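Local coordinates for protein putative esterase (Uncultured bacterium, PDB 7C4D) that probably hydrolyses carboxylic ester bonds as an esterase of the alpha/beta hydrolase fold, at residues N38-L46 / H256-T267. Residues are numbered along the deposited sequence; the frame is centred on the assembly and turned at random.
Sequences NWISIANEL and HAQQPKIFIQKT. With SO4 (sulfate ion), chain E.
Three side chains from the two segments grip one sulfate ion, probably from the crystallisation liquor, each donating to a different sulfate oxygen: Trp-39 NE1 to O3 at 2.8 Å, Asn-38 ND2 to O1 and His-256 NE2 to O4, with Gly-31 N as a further donor. The indole and imidazole meet the ion edge-on, their bonds in the ring planes, while lying on each other in an offset stack, centroids 3.9 Å apart and planes at 6°. Trp-39 CZ2 sits over the centre of the imidazole. CG of His-256 stands between its backbone N and carbonyl carbon (chi1 55°), which brings the imidazole to the indole; its turn about CB-CG lays it flat. Trp-39 and Phe-263 form an offset edge-to-face pair, CZ3 of the indole 3.6 Å from Phe-263 CE1. Next to the ring cluster Ile-42 is a knob among His-256, Pro-260, Phe-263 and Ile-264; its CG1 lies 3.8 Å from Ile-264 CD1, the two side chains running past each other in opposite directions. Further along the helices Leu-46 CD2 meets the methyl CG2 of Thr-267; Thr-267 OG1 donates to Phe-263 O, which also accepts from Thr-267 N on the opposite face of the carbonyl plane. Helices 40-46 and 260-267, crossing at -42°, pack side by side on one face of the central sheet, Leu-46, Phe-263 and Thr-267 meeting Ile-93, and His-256 lies near, without touching, what is probably the Ser-His-Asp triad, consistent with the alpha/beta hydrolase fold.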
loop_
_atom_site.group_PDB
_atom_site.type_symbol
_atom_site.label_atom_id
_atom_site.label_comp_id
_atom_site.label_asym_id
_atom_site.label_seq_id
_atom_site.Cartn_x
_atom_site.Cartn_y
_atom_site.Cartn_z
ATOM N N ASN A 38 -8.126 -0.683 5.896
ATOM C CA ASN A 38 -8.786 -0.336 4.637
ATOM C C ASN A 38 -9.064 -1.609 3.814
ATOM O O ASN A 38 -9.724 -1.536 2.790
ATOM C CB ASN A 38 -7.977 0.717 3.875
ATOM C CG ASN A 38 -7.820 2.015 4.657
ATOM O OD1 ASN A 38 -8.790 2.555 5.163
ATOM N ND2 ASN A 38 -6.616 2.524 4.767
ATOM N N TRP A 39 -8.559 -2.770 4.254
ATOM C CA TRP A 39 -8.680 -4.016 3.500
ATOM C C TRP A 39 -9.692 -4.965 4.168
ATOM O O TRP A 39 -9.820 -6.110 3.749
ATOM C CB TRP A 39 -7.271 -4.642 3.233
ATOM C CG TRP A 39 -6.519 -3.796 2.248
ATOM C CD1 TRP A 39 -5.830 -2.641 2.514
ATOM C CD2 TRP A 39 -6.534 -3.925 0.813
ATOM N NE1 TRP A 39 -5.351 -2.100 1.349
ATOM C CE2 TRP A 39 -5.763 -2.858 0.290
ATOM C CE3 TRP A 39 -7.037 -4.876 -0.077
ATOM C CZ2 TRP A 39 -5.592 -2.672 -1.083
ATOM C CZ3 TRP A 39 -6.820 -4.722 -1.428
ATOM C CH2 TRP A 39 -6.101 -3.631 -1.930
ATOM N N ILE A 40 -10.432 -4.487 5.189
ATOM C CA ILE A 40 -11.341 -5.313 5.992
ATOM C C ILE A 40 -12.387 -5.985 5.092
ATOM O O ILE A 40 -12.600 -7.180 5.135
ATOM C CB ILE A 40 -12.001 -4.490 7.135
ATOM C CG1 ILE A 40 -11.050 -4.290 8.316
ATOM C CG2 ILE A 40 -13.354 -5.074 7.605
ATOM C CD1 ILE A 40 -11.442 -3.167 9.256
ATOM N N SER A 41 -13.038 -5.196 4.265
ATOM C CA SER A 41 -14.128 -5.642 3.433
ATOM C C SER A 41 -13.648 -6.630 2.362
ATOM O O SER A 41 -14.364 -7.577 2.079
ATOM C CB SER A 41 -14.811 -4.422 2.860
ATOM O OG SER A 41 -15.769 -4.767 1.881
ATOM N N ILE A 42 -12.450 -6.433 1.771
ATOM C CA ILE A 42 -11.906 -7.370 0.794
ATOM C C ILE A 42 -11.434 -8.677 1.455
ATOM O O ILE A 42 -11.715 -9.769 0.947
ATOM C CB ILE A 42 -10.897 -6.695 -0.161
ATOM C CG1 ILE A 42 -11.666 -5.952 -1.247
ATOM C CG2 ILE A 42 -9.853 -7.683 -0.759
ATOM C CD1 ILE A 42 -10.982 -4.732 -1.711
ATOM N N ALA A 43 -10.816 -8.578 2.641
ATOM C CA ALA A 43 -10.344 -9.725 3.392
ATOM C C ALA A 43 -11.525 -10.539 3.906
ATOM O O ALA A 43 -11.341 -11.681 4.342
ATOM C CB ALA A 43 -9.558 -9.271 4.589
ATOM N N ASN A 44 -12.681 -9.865 4.002
ATOM C CA ASN A 44 -13.909 -10.520 4.431
ATOM C C ASN A 44 -14.302 -11.604 3.436
ATOM O O ASN A 44 -14.551 -12.687 3.883
ATOM C CB ASN A 44 -15.054 -9.572 4.792
ATOM C CG ASN A 44 -15.034 -9.209 6.269
ATOM O OD1 ASN A 44 -14.404 -9.887 7.095
ATOM N ND2 ASN A 44 -15.698 -8.112 6.609
ATOM N N GLU A 45 -14.296 -11.319 2.130
ATOM C CA GLU A 45 -14.437 -12.328 1.092
ATOM C C GLU A 45 -13.240 -13.280 0.973
ATOM O O GLU A 45 -13.450 -14.498 0.983
ATOM C CB GLU A 45 -14.919 -11.680 -0.199
ATOM C CG GLU A 45 -16.330 -11.169 -0.006
ATOM C CD GLU A 45 -17.013 -10.585 -1.220
ATOM O OE1 GLU A 45 -16.918 -11.183 -2.317
ATOM O OE2 GLU A 45 -17.651 -9.535 -1.066
ATOM N N LEU A 46 -12.000 -12.747 0.916
ATOM C CA LEU A 46 -10.811 -13.559 0.648
ATOM C C LEU A 46 -10.541 -14.599 1.739
ATOM O O LEU A 46 -9.967 -15.633 1.448
ATOM C CB LEU A 46 -9.585 -12.698 0.318
ATOM C CG LEU A 46 -9.702 -11.723 -0.876
ATOM C CD1 LEU A 46 -8.387 -10.982 -1.102
ATOM C CD2 LEU A 46 -10.050 -12.462 -2.156
ATOM N N HIS A 256 -9.784 -0.765 -5.028
ATOM C CA HIS A 256 -10.361 -1.819 -4.201
ATOM C C HIS A 256 -11.442 -1.281 -3.266
ATOM O O HIS A 256 -12.235 -2.047 -2.727
ATOM C CB HIS A 256 -9.286 -2.422 -3.310
ATOM C CG HIS A 256 -8.602 -1.380 -2.494
ATOM N ND1 HIS A 256 -7.797 -0.386 -3.070
ATOM C CD2 HIS A 256 -8.599 -1.159 -1.166
ATOM C CE1 HIS A 256 -7.306 0.374 -2.113
ATOM N NE2 HIS A 256 -7.760 -0.092 -0.939
ATOM N N ALA A 257 -11.392 0.021 -2.998
ATOM C CA ALA A 257 -12.393 0.676 -2.175
ATOM C C ALA A 257 -13.561 1.086 -3.065
ATOM O O ALA A 257 -14.702 0.990 -2.642
ATOM C CB ALA A 257 -11.790 1.865 -1.482
ATOM N N GLN A 258 -13.269 1.489 -4.308
ATOM C CA GLN A 258 -14.283 1.987 -5.235
ATOM C C GLN A 258 -15.035 0.848 -5.932
ATOM O O GLN A 258 -16.241 0.937 -6.101
ATOM C CB GLN A 258 -13.677 2.941 -6.266
ATOM C CG GLN A 258 -13.147 4.226 -5.626
ATOM C CD GLN A 258 -12.449 5.124 -6.617
ATOM O OE1 GLN A 258 -13.069 5.965 -7.259
ATOM N NE2 GLN A 258 -11.143 4.951 -6.750
ATOM N N GLN A 259 -14.327 -0.220 -6.327
ATOM C CA GLN A 259 -14.917 -1.329 -7.052
ATOM C C GLN A 259 -14.537 -2.650 -6.383
ATOM O O GLN A 259 -13.930 -3.498 -7.031
ATOM C CB GLN A 259 -14.414 -1.322 -8.496
ATOM C CG GLN A 259 -14.821 -0.085 -9.285
ATOM C CD GLN A 259 -16.299 -0.081 -9.623
ATOM O OE1 GLN A 259 -16.941 -1.122 -9.746
ATOM N NE2 GLN A 259 -16.864 1.106 -9.764
ATOM N N PRO A 260 -14.873 -2.882 -5.089
ATOM C CA PRO A 260 -14.384 -4.053 -4.366
ATOM C C PRO A 260 -14.810 -5.395 -4.953
ATOM O O PRO A 260 -14.038 -6.356 -4.912
ATOM C CB PRO A 260 -14.868 -3.890 -2.922
ATOM C CG PRO A 260 -15.985 -2.870 -3.011
ATOM C CD PRO A 260 -15.684 -2.014 -4.226
ATOM N N LYS A 261 -16.020 -5.437 -5.519
ATOM C CA LYS A 261 -16.580 -6.661 -6.062
ATOM C C LYS A 261 -15.714 -7.092 -7.236
ATOM O O LYS A 261 -15.355 -8.255 -7.337
ATOM C CB LYS A 261 -18.034 -6.451 -6.516
ATOM C CG LYS A 261 -18.742 -7.694 -7.040
ATOM C CD LYS A 261 -20.107 -7.419 -7.680
ATOM C CE LYS A 261 -20.719 -8.598 -8.419
ATOM N NZ LYS A 261 -21.245 -9.646 -7.507
ATOM N N ILE A 262 -15.401 -6.156 -8.134
ATOM C CA ILE A 262 -14.543 -6.498 -9.256
ATOM C C ILE A 262 -13.104 -6.777 -8.764
ATOM O O ILE A 262 -12.380 -7.559 -9.378
ATOM C CB ILE A 262 -14.625 -5.439 -10.365
ATOM C CG1 ILE A 262 -16.067 -5.210 -10.861
ATOM C CG2 ILE A 262 -13.662 -5.761 -11.501
ATOM C CD1 ILE A 262 -16.159 -4.315 -12.095
ATOM N N PHE A 263 -12.691 -6.200 -7.623
ATOM C CA PHE A 263 -11.345 -6.431 -7.138
ATOM C C PHE A 263 -11.209 -7.905 -6.758
ATOM O O PHE A 263 -10.256 -8.573 -7.126
ATOM C CB PHE A 263 -10.984 -5.479 -5.994
ATOM C CG PHE A 263 -9.519 -5.534 -5.631
ATOM C CD1 PHE A 263 -9.034 -6.489 -4.751
ATOM C CD2 PHE A 263 -8.617 -4.642 -6.186
ATOM C CE1 PHE A 263 -7.676 -6.572 -4.448
ATOM C CE2 PHE A 263 -7.266 -4.704 -5.856
ATOM C CZ PHE A 263 -6.788 -5.686 -5.021
ATOM N N ILE A 264 -12.214 -8.409 -6.059
ATOM C CA ILE A 264 -12.225 -9.767 -5.550
ATOM C C ILE A 264 -12.292 -10.766 -6.704
ATOM O O ILE A 264 -11.651 -11.815 -6.681
ATOM C CB ILE A 264 -13.381 -9.870 -4.531
ATOM C CG1 ILE A 264 -12.978 -9.157 -3.240
ATOM C CG2 ILE A 264 -13.790 -11.311 -4.242
ATOM C CD1 ILE A 264 -14.126 -8.607 -2.448
ATOM N N GLN A 265 -13.067 -10.412 -7.727
ATOM C CA GLN A 265 -13.252 -11.241 -8.896
ATOM C C GLN A 265 -11.905 -11.500 -9.557
ATOM O O GLN A 265 -11.547 -12.655 -9.747
ATOM C CB GLN A 265 -14.326 -10.588 -9.768
ATOM C CG GLN A 265 -14.226 -10.743 -11.276
ATOM C CD GLN A 265 -15.272 -9.850 -11.918
ATOM O OE1 GLN A 265 -16.385 -9.706 -11.411
ATOM N NE2 GLN A 265 -14.917 -9.208 -13.020
ATOM N N LYS A 266 -11.184 -10.427 -9.914
ATOM C CA LYS A 266 -9.911 -10.533 -10.616
ATOM C C LYS A 266 -8.831 -11.242 -9.787
ATOM O O LYS A 266 -8.049 -11.991 -10.357
ATOM C CB LYS A 266 -9.444 -9.149 -11.033
ATOM C CG LYS A 266 -10.395 -8.451 -11.985
ATOM C CD LYS A 266 -10.839 -9.304 -13.139
ATOM C CE LYS A 266 -11.556 -8.488 -14.195
ATOM N NZ LYS A 266 -12.103 -9.373 -15.251
ATOM N N THR A 267 -8.830 -11.016 -8.471
ATOM C CA THR A 267 -7.949 -11.642 -7.493
ATOM C C THR A 267 -8.229 -13.148 -7.440
ATOM O O THR A 267 -7.291 -13.947 -7.478
ATOM C CB THR A 267 -8.131 -10.968 -6.117
ATOM O OG1 THR A 267 -7.746 -9.593 -6.201
ATOM C CG2 THR A 267 -7.449 -11.664 -4.951
HETATM S S SO4 E . -4.979 1.565 1.274
HETATM O O1 SO4 E . -4.986 1.476 2.710
HETATM O O2 SO4 E . -4.244 2.753 0.896
HETATM O O3 SO4 E . -4.315 0.412 0.698
HETATM O O4 SO4 E . -6.322 1.644 0.778
#